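Local structure of glutathione S-transferase (Bombyx mori, 5ZFG) at residues Pro162-Thr167 against Lys199-Ala204; Pro55-Glu60 against Leu71-Asp76. The protein probably catalyses the conjugation of glutathione to electrophilic compounds and metabolises the organophosphate insecticide diazinon. All blocks are in the same frame, centred on the assembly; numbering follows the deposited sequence.

Contact 1. Residues Pro162-Thr167 against Lys199-Ala204; sequences PLINST and KISESA
Ser201 and Asn165 meet between two neighbouring helices, 160-172 and 195-208, of the all-helical C-terminal domain of the glutathione transferase fold. Their CA atoms lie 6.4 Å apart, and the contact is narrow and buried, with little beyond this polar pair. Ser201 directs its CB at the other helix, whereas Asn165 leaves its own helix at a slant and only the amide end swings in. With CG anti to the carbonyl carbon (chi1 -70°), Asn165 presents its oxygen to the serine hydroxyl, and Ser201 OG donates to Asn165 OD1 over 2.6 Å. The hydroxyl arrives on a bent approach, at a C=O...O angle of 144° and tilted 20° from the amide plane. The other end of the amide is engaged too: Asn165 ND2 is hydrogen-bonded to Ser16 and Gln19 of helix 12-23, in the N-terminal domain. Partners at both ends fix which way round the carboxamide sits, and Asn165 thereby links Ser201 of helix 195-208 to helix 12-23. One helical turn of 162-167 carries a further bond, in which Thr167 OG1 donates to Leu163 O at 2.8 Å, on the opposite face of that carbonyl from Thr167 N. Beyond the Asn165-Ser201 pair, the segments meet at one loose van der Waals approach, Ile164 CG2 standing 4.1 Å from the hydroxyl oxygen Ser201 OG.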
loop_
_atom_site.group_PDB
_atom_site.type_symbol
_atom_site.label_atom_id
_atom_site.label_comp_id
_atom_site.label_asym_id
_atom_site.label_seq_id
_atom_site.Cartn_x
_atom_site.Cartn_y
_atom_site.Cartn_z
ATOM N N PRO B 162 -1.006 -11.089 4.817
ATOM C CA PRO B 162 -0.262 -10.941 3.559
ATOM C C PRO B 162 1.158 -11.462 3.672
ATOM O O PRO B 162 1.646 -12.098 2.725
ATOM C CB PRO B 162 -0.328 -9.420 3.287
ATOM C CG PRO B 162 -1.578 -8.972 4.037
ATOM C CD PRO B 162 -1.537 -9.798 5.283
ATOM N N LEU B 163 1.824 -11.249 4.815
ATOM C CA LEU B 163 3.191 -11.748 4.939
ATOM C C LEU B 163 3.214 -13.271 5.026
ATOM O O LEU B 163 4.108 -13.914 4.462
ATOM C CB LEU B 163 3.873 -11.122 6.158
ATOM C CG LEU B 163 4.017 -9.582 6.098
ATOM C CD1 LEU B 163 4.328 -8.993 7.474
ATOM C CD2 LEU B 163 5.102 -9.222 5.086
ATOM N N ILE B 164 2.226 -13.863 5.706
ATOM C CA ILE B 164 2.152 -15.325 5.770
ATOM C C ILE B 164 2.027 -15.900 4.366
ATOM O O ILE B 164 2.758 -16.814 3.971
ATOM C CB ILE B 164 0.975 -15.776 6.655
ATOM C CG1 ILE B 164 1.323 -15.632 8.147
ATOM C CG2 ILE B 164 0.588 -17.224 6.275
ATOM C CD1 ILE B 164 2.388 -16.612 8.623
ATOM N N ASN B 165 1.106 -15.351 3.579
ATOM C CA ASN B 165 0.853 -15.891 2.253
ATOM C C ASN B 165 1.978 -15.587 1.264
ATOM O O ASN B 165 2.195 -16.366 0.329
ATOM C CB ASN B 165 -0.497 -15.380 1.772
ATOM C CG ASN B 165 -1.629 -16.001 2.560
ATOM O OD1 ASN B 165 -1.704 -17.233 2.658
ATOM N ND2 ASN B 165 -2.494 -15.181 3.142
ATOM N N SER B 166 2.710 -14.484 1.441
ATOM C CA SER B 166 3.935 -14.308 0.664
ATOM C C SER B 166 4.949 -15.401 1.013
ATOM O O SER B 166 5.542 -16.030 0.127
ATOM C CB SER B 166 4.523 -12.917 0.916
ATOM O OG SER B 166 3.644 -11.891 0.460
ATOM N N THR B 167 5.153 -15.640 2.313
ATOM C CA THR B 167 6.118 -16.644 2.765
ATOM C C THR B 167 5.694 -18.048 2.351
ATOM O O THR B 167 6.546 -18.902 2.063
ATOM C CB THR B 167 6.266 -16.558 4.288
ATOM O OG1 THR B 167 6.544 -15.192 4.669
ATOM C CG2 THR B 167 7.397 -17.468 4.774
ATOM N N LYS B 199 -5.294 -23.559 6.850
ATOM C CA LYS B 199 -5.912 -24.405 5.829
ATOM C C LYS B 199 -6.188 -23.637 4.546
ATOM O O LYS B 199 -6.115 -24.209 3.454
ATOM C CB LYS B 199 -7.223 -25.001 6.345
ATOM C CG LYS B 199 -7.111 -26.407 6.896
ATOM C CD LYS B 199 -8.490 -27.050 6.991
ATOM C CE LYS B 199 -8.399 -28.512 7.395
ATOM N NZ LYS B 199 -8.332 -28.636 8.878
ATOM N N ILE B 200 -6.542 -22.354 4.663
ATOM C CA ILE B 200 -6.772 -21.515 3.488
ATOM C C ILE B 200 -5.474 -21.340 2.700
ATOM O O ILE B 200 -5.451 -21.479 1.471
ATOM C CB ILE B 200 -7.375 -20.162 3.920
ATOM C CG1 ILE B 200 -8.769 -20.365 4.524
ATOM C CG2 ILE B 200 -7.459 -19.195 2.728
ATOM C CD1 ILE B 200 -9.336 -19.133 5.219
ATOM N N SER B 201 -4.373 -21.051 3.400
ATOM C CA SER B 201 -3.073 -20.950 2.730
ATOM C C SER B 201 -2.638 -22.293 2.158
ATOM O O SER B 201 -2.081 -22.362 1.054
ATOM C CB SER B 201 -2.018 -20.442 3.710
ATOM O OG SER B 201 -2.362 -19.204 4.294
ATOM N N GLU B 202 -2.884 -23.373 2.901
ATOM C CA GLU B 202 -2.381 -24.680 2.494
ATOM C C GLU B 202 -3.055 -25.161 1.218
ATOM O O GLU B 202 -2.407 -25.757 0.354
ATOM C CB GLU B 202 -2.591 -25.690 3.618
ATOM C CG GLU B 202 -1.842 -26.993 3.408
ATOM C CD GLU B 202 -2.041 -27.926 4.578
ATOM O OE1 GLU B 202 -3.181 -28.412 4.748
ATOM O OE2 GLU B 202 -1.074 -28.142 5.343
ATOM N N SER B 203 -4.354 -24.913 1.077
ATOM C CA SER B 203 -5.050 -25.317 -0.142
ATOM C C SER B 203 -4.449 -24.636 -1.367
ATOM O O SER B 203 -4.284 -25.261 -2.421
ATOM C CB SER B 203 -6.539 -25.001 -0.016
ATOM O OG SER B 203 -7.226 -25.255 -1.224
ATOM N N ALA B 204 -4.114 -23.346 -1.245
ATOM C CA ALA B 204 -3.441 -22.661 -2.344
ATOM C C ALA B 204 -2.031 -23.202 -2.551
ATOM O O ALA B 204 -1.590 -23.358 -3.693
ATOM C CB ALA B 204 -3.384 -21.155 -2.077
#

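Contact 2. Residues Pro55-Glu60 against Leu71-Asp76; sequences PVLDDE and LQYICD
Tyr73 reaches from helix 67-78 to Asp59 and Leu57 of strand 56-59, within the beta-beta-alpha half of the thioredoxin-like N-terminal domain of a glutathione transferase. The strand leads through an antiparallel hairpin into 62-65 and then into the helix, which packs on one face of the sheet. The axes of strand 56-59 and helical segment 71-76 come within 11.1 Å and run in similar directions, 27° apart, a gap wide enough for side chains to fill.

The polar part is one short hydrogen bond. Tyr73 OH donates to Asp59 OD2 at 2.6 Å, meeting the oxygen on its anti side and 30° out of the carboxylate plane. The two flat groups are turned 67° against each other, and the carboxylate oxygen lies at the edge of the ring. Both residues extend their side chains with CG anti to the backbone N, which carries the phenol and the carboxylate into the gap. Asp59 OD2 is also hydrogen-bonded to Tyr78 OH, further along the same helix.

The apolar part centres on one methyl. Leu57 CD2 sits 3.8 Å from Tyr73 CD2, at the ring edge near its plane, with the leucine side chain crossing the tyrosine at about a right angle. The same methyl lies 3.7 Å from Ile74 CD1. Phe62 meets the Tyr73 ring edge-to-face, and Ala93 of the second subunit packs on this tyrosine, placing it beside the dimer interface.

With two phenols on a single buried carboxylate oxygen, the chemistry would favour a charged Asp59, and the helix is linked to the strand by polar bonds as well as by packing.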
loop_
_atom_site.group_PDB
_atom_site.type_symbol
_atom_site.label_atom_id
_atom_site.label_comp_id
_atom_site.label_asym_id
_atom_site.label_seq_id
_atom_site.Cartn_x
_atom_site.Cartn_y
_atom_site.Cartn_z
ATOM N N PRO B 55 -8.242 -9.627 -5.555
ATOM C CA PRO B 55 -9.692 -9.664 -5.344
ATOM C C PRO B 55 -10.434 -8.329 -5.453
ATOM O O PRO B 55 -9.823 -7.256 -5.517
ATOM C CB PRO B 55 -9.796 -10.203 -3.915
ATOM C CG PRO B 55 -8.629 -9.567 -3.221
ATOM C CD PRO B 55 -7.517 -9.626 -4.264
ATOM N N VAL B 56 -11.767 -8.402 -5.426
ATOM C CA VAL B 56 -12.609 -7.222 -5.231
ATOM C C VAL B 56 -13.772 -7.620 -4.331
ATOM O O VAL B 56 -14.277 -8.742 -4.415
ATOM C CB VAL B 56 -13.084 -6.612 -6.576
ATOM C CG1 VAL B 56 -13.950 -7.591 -7.395
ATOM C CG2 VAL B 56 -13.809 -5.283 -6.353
ATOM N N LEU B 57 -14.145 -6.719 -3.428
ATOM C CA LEU B 57 -15.250 -6.917 -2.492
ATOM C C LEU B 57 -16.472 -6.149 -2.960
ATOM O O LEU B 57 -16.364 -5.006 -3.406
ATOM C CB LEU B 57 -14.843 -6.443 -1.093
ATOM C CG LEU B 57 -15.781 -6.728 0.079
ATOM C CD1 LEU B 57 -15.655 -8.173 0.541
ATOM C CD2 LEU B 57 -15.484 -5.757 1.230
ATOM N N ASP B 58 -17.641 -6.781 -2.853
ATOM C CA ASP B 58 -18.920 -6.114 -3.070
ATOM C C ASP B 58 -19.696 -6.164 -1.756
ATOM O O ASP B 58 -20.185 -7.228 -1.357
ATOM C CB ASP B 58 -19.692 -6.774 -4.211
ATOM C CG ASP B 58 -21.116 -6.227 -4.361
ATOM O OD1 ASP B 58 -21.497 -5.273 -3.644
ATOM O OD2 ASP B 58 -21.855 -6.766 -5.210
ATOM N N ASP B 59 -19.793 -5.021 -1.085
ATOM C CA ASP B 59 -20.519 -4.896 0.184
ATOM C C ASP B 59 -21.782 -4.097 -0.114
ATOM O O ASP B 59 -21.776 -2.864 -0.094
ATOM C CB ASP B 59 -19.674 -4.226 1.276
ATOM C CG ASP B 59 -20.287 -4.389 2.666
ATOM O OD1 ASP B 59 -21.372 -5.020 2.769
ATOM O OD2 ASP B 59 -19.699 -3.903 3.656
ATOM N N GLU B 60 -22.864 -4.811 -0.425
ATOM C CA GLU B 60 -24.161 -4.178 -0.663
ATOM C C GLU B 60 -24.053 -3.085 -1.725
ATOM O O GLU B 60 -24.684 -2.034 -1.635
ATOM C CB GLU B 60 -24.729 -3.628 0.652
ATOM C CG GLU B 60 -26.204 -3.273 0.643
ATOM C CD GLU B 60 -26.736 -2.957 2.032
ATOM O OE1 GLU B 60 -27.975 -2.921 2.200
ATOM O OE2 GLU B 60 -25.919 -2.741 2.955
ATOM N N LEU B 71 -8.768 -5.397 3.679
ATOM C CA LEU B 71 -8.469 -5.847 5.038
ATOM C C LEU B 71 -8.784 -4.760 6.065
ATOM O O LEU B 71 -9.410 -5.018 7.108
ATOM C CB LEU B 71 -7.001 -6.266 5.150
ATOM C CG LEU B 71 -6.559 -7.530 4.393
ATOM C CD1 LEU B 71 -5.060 -7.714 4.461
ATOM C CD2 LEU B 71 -7.277 -8.739 4.983
ATOM N N GLN B 72 -8.355 -3.534 5.788
ATOM C CA GLN B 72 -8.613 -2.430 6.715
ATOM C C GLN B 72 -10.109 -2.150 6.852
ATOM O O GLN B 72 -10.608 -1.893 7.960
ATOM C CB GLN B 72 -7.848 -1.194 6.235
ATOM C CG GLN B 72 -6.326 -1.408 6.340
ATOM C CD GLN B 72 -5.510 -0.470 5.470
ATOM O OE1 GLN B 72 -5.953 -0.057 4.402
ATOM N NE2 GLN B 72 -4.295 -0.144 5.924
ATOM N N TYR B 73 -10.844 -2.246 5.744
ATOM C CA TYR B 73 -12.265 -1.905 5.749
ATOM C C TYR B 73 -13.078 -2.933 6.524
ATOM O O TYR B 73 -13.951 -2.566 7.313
ATOM C CB TYR B 73 -12.769 -1.798 4.315
ATOM C CG TYR B 73 -14.287 -1.755 4.181
ATOM C CD1 TYR B 73 -14.996 -0.632 4.573
ATOM C CD2 TYR B 73 -14.986 -2.836 3.671
ATOM C CE1 TYR B 73 -16.374 -0.580 4.454
ATOM C CE2 TYR B 73 -16.374 -2.802 3.556
ATOM C CZ TYR B 73 -17.053 -1.664 3.948
ATOM O OH TYR B 73 -18.427 -1.598 3.822
ATOM N N ILE B 74 -12.787 -4.220 6.326
ATOM C CA ILE B 74 -13.528 -5.259 7.036
ATOM C C ILE B 74 -13.398 -5.072 8.546
ATOM O O ILE B 74 -14.380 -5.206 9.297
ATOM C CB ILE B 74 -13.044 -6.651 6.577
ATOM C CG1 ILE B 74 -13.509 -6.927 5.150
ATOM C CG2 ILE B 74 -13.549 -7.724 7.537
ATOM C CD1 ILE B 74 -14.796 -6.276 4.777
ATOM N N CYS B 75 -12.202 -4.704 9.015
ATOM C CA CYS B 75 -12.003 -4.452 10.442
ATOM C C CYS B 75 -12.690 -3.167 10.887
ATOM O O CYS B 75 -13.429 -3.164 11.879
ATOM C CB CYS B 75 -10.511 -4.397 10.770
ATOM S SG CYS B 75 -9.624 -5.922 10.458
ATOM N N ASP B 76 -12.453 -2.061 10.166
ATOM C CA ASP B 76 -13.042 -0.766 10.535
ATOM C C ASP B 76 -14.565 -0.825 10.568
ATOM O O ASP B 76 -15.198 -0.216 11.436
ATOM C CB ASP B 76 -12.621 0.331 9.548
ATOM C CG ASP B 76 -11.139 0.688 9.635
ATOM O OD1 ASP B 76 -10.487 0.353 10.645
ATOM O OD2 ASP B 76 -10.642 1.326 8.675
#

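How the contacts relate
Contact 1 belongs to the helical C-terminal domain and contact 2 to the thioredoxin-like N-terminal domain, their centres 19 Å apart. They nevertheless touch where the domains meet, Pro162 CG packing at 3.7 Å from Leu71 CD1. Helix 12-23 provides a second connection: Ser16 and Gln19 bond to Asn165 of contact 1, while Ala20 and Leu21 pack on Leu71 and Ile74 from the helix of contact 2. Contact 2 also adjoins the probable glutathione site, since Pro55 follows a cis peptide bond, the cis-proline feature that borders this site in related transferases. Contact 1 lies nearer the chain centre, about 7 Å away against about 14 Å for contact 2, measured centre to centre.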